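Local coordinates for protein NADH-dependent FAD reductase (Streptomyces globisporus, PDB 4R82) that reduces free FAD with NADH, supplying the FADH2 that a halogenase and a monooxygenase need to build the enediyne antitumour antibiotic C-1027, at residues Pro59-His73 with Gly143-Thr155. Numbering follows the deposited sequence.
With FAD (flavin-adenine dinucleotide), chain K; NAD (nicotinamide-adenine-dinucleotide), chain D; ACT (acetate ion), chain I.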
# COMPACT_ATOMS: atom_id res chain seq x y z
N PRO A 59 16.04 -9.21 2.61
CA PRO A 59 16.32 -8.07 3.50
C PRO A 59 15.06 -7.33 3.88
O PRO A 59 14.04 -7.47 3.19
CB PRO A 59 17.22 -7.17 2.63
CG PRO A 59 16.85 -7.52 1.22
CD PRO A 59 16.57 -8.99 1.25
N PRO A 60 15.09 -6.57 4.98
CA PRO A 60 13.88 -5.86 5.39
C PRO A 60 13.67 -4.64 4.50
O PRO A 60 14.40 -3.64 4.62
CB PRO A 60 14.19 -5.44 6.83
CG PRO A 60 15.69 -5.42 6.92
CD PRO A 60 16.18 -6.46 5.96
N LEU A 61 12.69 -4.72 3.61
CA LEU A 61 12.48 -3.67 2.61
C LEU A 61 11.08 -3.09 2.62
O LEU A 61 10.11 -3.81 2.86
CB LEU A 61 12.76 -4.18 1.19
CG LEU A 61 14.09 -4.85 0.87
CD1 LEU A 61 14.09 -5.31 -0.58
CD2 LEU A 61 15.23 -3.88 1.14
N VAL A 62 11.00 -1.79 2.34
CA VAL A 62 9.72 -1.09 2.11
C VAL A 62 9.86 -0.26 0.87
O VAL A 62 10.97 -0.05 0.38
CB VAL A 62 9.34 -0.17 3.29
CG1 VAL A 62 9.27 -0.97 4.57
CG2 VAL A 62 10.36 0.98 3.43
N LEU A 63 8.74 0.22 0.34
CA LEU A 63 8.83 1.15 -0.79
C LEU A 63 7.87 2.31 -0.60
O LEU A 63 6.90 2.23 0.17
CB LEU A 63 8.62 0.45 -2.15
CG LEU A 63 7.26 -0.15 -2.52
CD1 LEU A 63 6.25 0.92 -2.95
CD2 LEU A 63 7.45 -1.18 -3.63
N ILE A 64 8.18 3.41 -1.29
CA ILE A 64 7.25 4.52 -1.44
C ILE A 64 7.25 4.93 -2.91
O ILE A 64 8.24 4.72 -3.63
CB ILE A 64 7.63 5.73 -0.56
CG1 ILE A 64 9.08 6.16 -0.81
CG2 ILE A 64 7.43 5.41 0.92
CD1 ILE A 64 9.50 7.38 0.01
N CYS A 65 6.15 5.54 -3.35
CA CYS A 65 6.06 6.04 -4.72
C CYS A 65 5.90 7.54 -4.62
O CYS A 65 5.00 8.01 -3.92
CB CYS A 65 4.83 5.46 -5.42
SG CYS A 65 4.85 3.65 -5.48
N VAL A 66 6.75 8.28 -5.31
CA VAL A 66 6.80 9.73 -5.18
C VAL A 66 6.72 10.37 -6.55
O VAL A 66 7.49 10.03 -7.46
CB VAL A 66 8.09 10.19 -4.46
CG1 VAL A 66 8.14 11.70 -4.35
CG2 VAL A 66 8.15 9.57 -3.07
N GLY A 67 5.78 11.30 -6.71
CA GLY A 67 5.60 11.99 -7.98
C GLY A 67 6.86 12.68 -8.45
O GLY A 67 7.59 13.30 -7.65
N LYS A 68 7.13 12.59 -9.75
CA LYS A 68 8.35 13.15 -10.30
C LYS A 68 8.48 14.66 -10.12
O LYS A 68 9.59 15.18 -10.09
CB LYS A 68 8.49 12.77 -11.77
CG LYS A 68 8.87 11.31 -11.98
CD LYS A 68 8.79 10.96 -13.44
CE LYS A 68 9.27 9.56 -13.69
NZ LYS A 68 9.13 9.19 -15.13
N ASP A 69 7.36 15.36 -10.01
CA ASP A 69 7.38 16.82 -9.86
C ASP A 69 7.35 17.31 -8.41
O ASP A 69 7.31 18.51 -8.16
CB ASP A 69 6.25 17.45 -10.67
CG ASP A 69 6.42 17.26 -12.17
OD1 ASP A 69 7.58 17.23 -12.64
OD2 ASP A 69 5.39 17.14 -12.87
N ALA A 70 7.37 16.39 -7.45
CA ALA A 70 7.45 16.80 -6.05
C ALA A 70 8.88 17.22 -5.69
O ALA A 70 9.83 16.61 -6.17
CB ALA A 70 7.00 15.66 -5.14
N VAL A 71 9.03 18.24 -4.85
CA VAL A 71 10.35 18.58 -4.32
C VAL A 71 10.97 17.40 -3.58
O VAL A 71 12.18 17.16 -3.66
CB VAL A 71 10.29 19.81 -3.39
CG1 VAL A 71 11.57 19.95 -2.58
CG2 VAL A 71 10.05 21.07 -4.21
N MSE A 72 10.13 16.65 -2.88
CA MSE A 72 10.62 15.47 -2.17
C MSE A 72 11.31 14.50 -3.13
O MSE A 72 12.26 13.80 -2.76
CB MSE A 72 9.48 14.77 -1.44
CG MSE A 72 9.88 13.44 -0.79
SE MSE A 72 11.25 13.68 0.57
CE MSE A 72 10.15 14.67 1.79
N HIS A 73 10.84 14.46 -4.37
CA HIS A 73 11.48 13.60 -5.36
C HIS A 73 12.94 14.00 -5.54
O HIS A 73 13.82 13.15 -5.56
CB HIS A 73 10.72 13.66 -6.68
CG HIS A 73 11.20 12.67 -7.69
ND1 HIS A 73 12.29 12.89 -8.50
CD2 HIS A 73 10.72 11.44 -8.03
CE1 HIS A 73 12.47 11.85 -9.29
NE2 HIS A 73 11.53 10.96 -9.03
N GLY A 143 8.31 4.28 -12.25
CA GLY A 143 6.91 4.02 -11.93
C GLY A 143 5.97 4.96 -12.66
O GLY A 143 5.11 5.58 -12.05
N GLY A 144 6.11 5.06 -13.97
CA GLY A 144 5.27 5.97 -14.74
C GLY A 144 5.57 7.40 -14.35
O GLY A 144 6.70 7.86 -14.50
N ASP A 145 4.56 8.11 -13.84
CA ASP A 145 4.76 9.51 -13.45
C ASP A 145 5.29 9.64 -12.02
O ASP A 145 5.41 10.75 -11.50
CB ASP A 145 3.49 10.37 -13.69
CG ASP A 145 2.25 9.87 -12.94
OD1 ASP A 145 2.37 9.15 -11.93
OD2 ASP A 145 1.11 10.24 -13.37
N HIS A 146 5.60 8.50 -11.42
CA HIS A 146 6.21 8.45 -10.09
C HIS A 146 7.51 7.70 -10.22
O HIS A 146 7.74 6.98 -11.20
CB HIS A 146 5.32 7.71 -9.09
CG HIS A 146 4.15 8.50 -8.59
ND1 HIS A 146 3.27 9.15 -9.44
CD2 HIS A 146 3.69 8.71 -7.34
CE1 HIS A 146 2.34 9.74 -8.72
NE2 HIS A 146 2.57 9.49 -7.44
N THR A 147 8.36 7.85 -9.20
CA THR A 147 9.51 6.98 -9.02
C THR A 147 9.24 6.14 -7.79
O THR A 147 8.70 6.62 -6.79
CB THR A 147 10.79 7.78 -8.81
OG1 THR A 147 11.07 8.55 -9.98
CG2 THR A 147 11.97 6.84 -8.54
N ILE A 148 9.58 4.85 -7.88
CA ILE A 148 9.42 3.92 -6.77
C ILE A 148 10.76 3.87 -6.05
O ILE A 148 11.77 3.51 -6.64
CB ILE A 148 9.07 2.52 -7.31
CG1 ILE A 148 7.75 2.59 -8.08
CG2 ILE A 148 8.97 1.50 -6.17
CD1 ILE A 148 7.44 1.33 -8.89
N PHE A 149 10.77 4.26 -4.77
CA PHE A 149 12.00 4.23 -3.97
C PHE A 149 11.92 3.04 -3.05
O PHE A 149 11.04 2.97 -2.19
CB PHE A 149 12.14 5.52 -3.14
CG PHE A 149 12.37 6.75 -3.96
CD1 PHE A 149 11.30 7.49 -4.45
CD2 PHE A 149 13.67 7.19 -4.23
CE1 PHE A 149 11.52 8.64 -5.21
CE2 PHE A 149 13.89 8.32 -4.99
CZ PHE A 149 12.82 9.05 -5.48
N LEU A 150 12.85 2.11 -3.22
CA LEU A 150 12.92 0.91 -2.39
C LEU A 150 13.98 1.16 -1.33
O LEU A 150 15.13 1.45 -1.65
CB LEU A 150 13.31 -0.28 -3.26
CG LEU A 150 13.32 -1.68 -2.64
CD1 LEU A 150 11.92 -2.11 -2.26
CD2 LEU A 150 13.95 -2.69 -3.59
N GLY A 151 13.58 1.07 -0.06
CA GLY A 151 14.51 1.32 1.02
C GLY A 151 14.67 0.12 1.92
O GLY A 151 13.73 -0.64 2.11
N GLU A 152 15.87 -0.04 2.47
CA GLU A 152 16.11 -1.08 3.46
C GLU A 152 15.93 -0.48 4.85
O GLU A 152 16.49 0.58 5.15
CB GLU A 152 17.50 -1.70 3.29
CG GLU A 152 17.77 -2.78 4.35
CD GLU A 152 19.05 -3.54 4.11
OE1 GLU A 152 19.65 -3.39 3.03
OE2 GLU A 152 19.46 -4.31 5.01
N VAL A 153 15.14 -1.14 5.70
CA VAL A 153 14.86 -0.65 7.04
C VAL A 153 16.11 -0.81 7.90
O VAL A 153 16.59 -1.94 8.08
CB VAL A 153 13.70 -1.42 7.68
CG1 VAL A 153 13.41 -0.88 9.08
CG2 VAL A 153 12.44 -1.33 6.80
N ILE A 154 16.63 0.32 8.40
CA ILE A 154 17.83 0.31 9.23
C ILE A 154 17.45 0.21 10.69
O ILE A 154 18.07 -0.52 11.47
CB ILE A 154 18.66 1.59 9.03
CG1 ILE A 154 19.02 1.78 7.56
CG2 ILE A 154 19.91 1.58 9.91
CD1 ILE A 154 19.61 0.54 6.93
N THR A 155 16.42 0.95 11.07
CA THR A 155 15.92 0.85 12.43
C THR A 155 14.46 1.22 12.41
O THR A 155 13.99 1.86 11.47
CB THR A 155 16.70 1.75 13.41
OG1 THR A 155 16.31 1.45 14.76
CG2 THR A 155 16.41 3.21 13.13
N1 FAD K . 2.30 12.23 -3.15
C2 FAD K . 3.11 11.29 -3.60
O2 FAD K . 4.08 11.63 -4.54
N3 FAD K . 3.08 10.03 -3.19
C4 FAD K . 2.16 9.66 -2.28
O4 FAD K . 2.12 8.35 -1.85
C4X FAD K . 1.24 10.61 -1.78
N5 FAD K . 0.29 10.23 -0.86
C5X FAD K . -0.55 11.17 -0.37
C6 FAD K . -1.52 10.78 0.59
C7 FAD K . -2.41 11.73 1.08
C7M FAD K . -3.48 11.33 2.13
C8 FAD K . -2.34 13.07 0.65
C8M FAD K . -3.31 14.08 1.22
C9 FAD K . -1.38 13.46 -0.29
C9A FAD K . -0.47 12.50 -0.81
N10 FAD K . 0.48 12.89 -1.74
C10 FAD K . 1.33 11.93 -2.22
C1' FAD K . 0.59 14.26 -2.24
C2' FAD K . 1.64 15.08 -1.52
O2' FAD K . 1.50 14.88 -0.13
C3' FAD K . 1.38 16.56 -1.79
O3' FAD K . 0.02 16.83 -1.51
C4' FAD K . 1.59 16.89 -3.24
O4' FAD K . 2.74 16.23 -3.67
C5' FAD K . 1.65 18.42 -3.48
O5' FAD K . 2.87 19.03 -3.02
P FAD K . 4.35 18.41 -3.38
O1P FAD K . 5.39 19.52 -3.47
O2P FAD K . 4.26 17.69 -4.70
O3P FAD K . 4.74 17.46 -2.28
PA NAD D . -6.64 16.56 -1.61
O1A NAD D . -7.88 16.10 -2.38
O2A NAD D . -6.45 18.05 -1.77
O5B NAD D . -5.35 15.83 -2.13
C5B NAD D . -4.21 16.59 -2.24
C4B NAD D . -3.26 16.22 -3.27
O4B NAD D . -2.75 14.99 -2.93
C3B NAD D . -3.92 16.06 -4.58
O3B NAD D . -3.31 16.98 -5.43
C2B NAD D . -3.60 14.70 -5.03
O2B NAD D . -3.30 14.65 -6.39
C1B NAD D . -2.42 14.38 -4.21
N9A NAD D . -2.13 12.95 -4.03
C8A NAD D . -2.78 12.05 -3.26
N7A NAD D . -2.21 10.84 -3.40
C5A NAD D . -1.16 10.99 -4.26
C6A NAD D . -0.20 10.14 -4.78
N6A NAD D . -0.20 8.80 -4.43
N1A NAD D . 0.72 10.63 -5.64
C2A NAD D . 0.75 11.92 -6.00
N3A NAD D . -0.18 12.76 -5.51
C4A NAD D . -1.11 12.33 -4.64
O3 NAD D . -6.82 16.22 -0.07
C ACT I . 7.34 3.42 -16.64
O ACT I . 6.51 3.15 -17.53
OXT ACT I . 7.44 2.58 -15.72
CH3 ACT I . 8.18 4.66 -16.67
O HOH W 1 9.28 6.50 -14.09
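His73 carries its ring trans to the backbone N (chi1 -172°), swinging it from the start of helix 71-78 to Thr147, whose OG1 sits trans to its own carbonyl carbon (chi1 -64°). His73 NE2 and Thr147 OG1 meet in the imidazole plane at 2.6 Å, a short bond between groups that can each donate or accept a hydrogen bond. One imidazole face lies against Lys68 CA; the other receives the edge of Phe149, in an offset edge-to-face pair with planes at 70°. The Phe149 ring also reaches the branched Val66, its CE1 3.8 Å from Val66 CB. Beneath these side chains, strands 61-67 and 146-158 run antiparallel, neighbours in the flavin reductase barrel, with paired bonds such as Phe149 N to Ile64 O at 2.8 Å. On the sheet face opposite Phe149, Cys65 SG packs on Ile148 CG1 and Leu63 CD2 on Ile148 CG2. Where strand 61-67 ends and its partner begins, Gly67 points a CA-H at the His146 imidazole, a CH-pi contact with CA 3.8 Å from the ring centroid and almost on its normal. His146 ND1 donates to Asp145 OD1, and at the other side of the ring NE2 donates to N1A of the NAD adenine at 2.8 Å. Cys65 O and Gly67 N grip FAD N3 and O2 respectively. The extended Lys68 chain reaches back over the type II' turn, its NZ giving a 2.8 Å bond to Gly144 O.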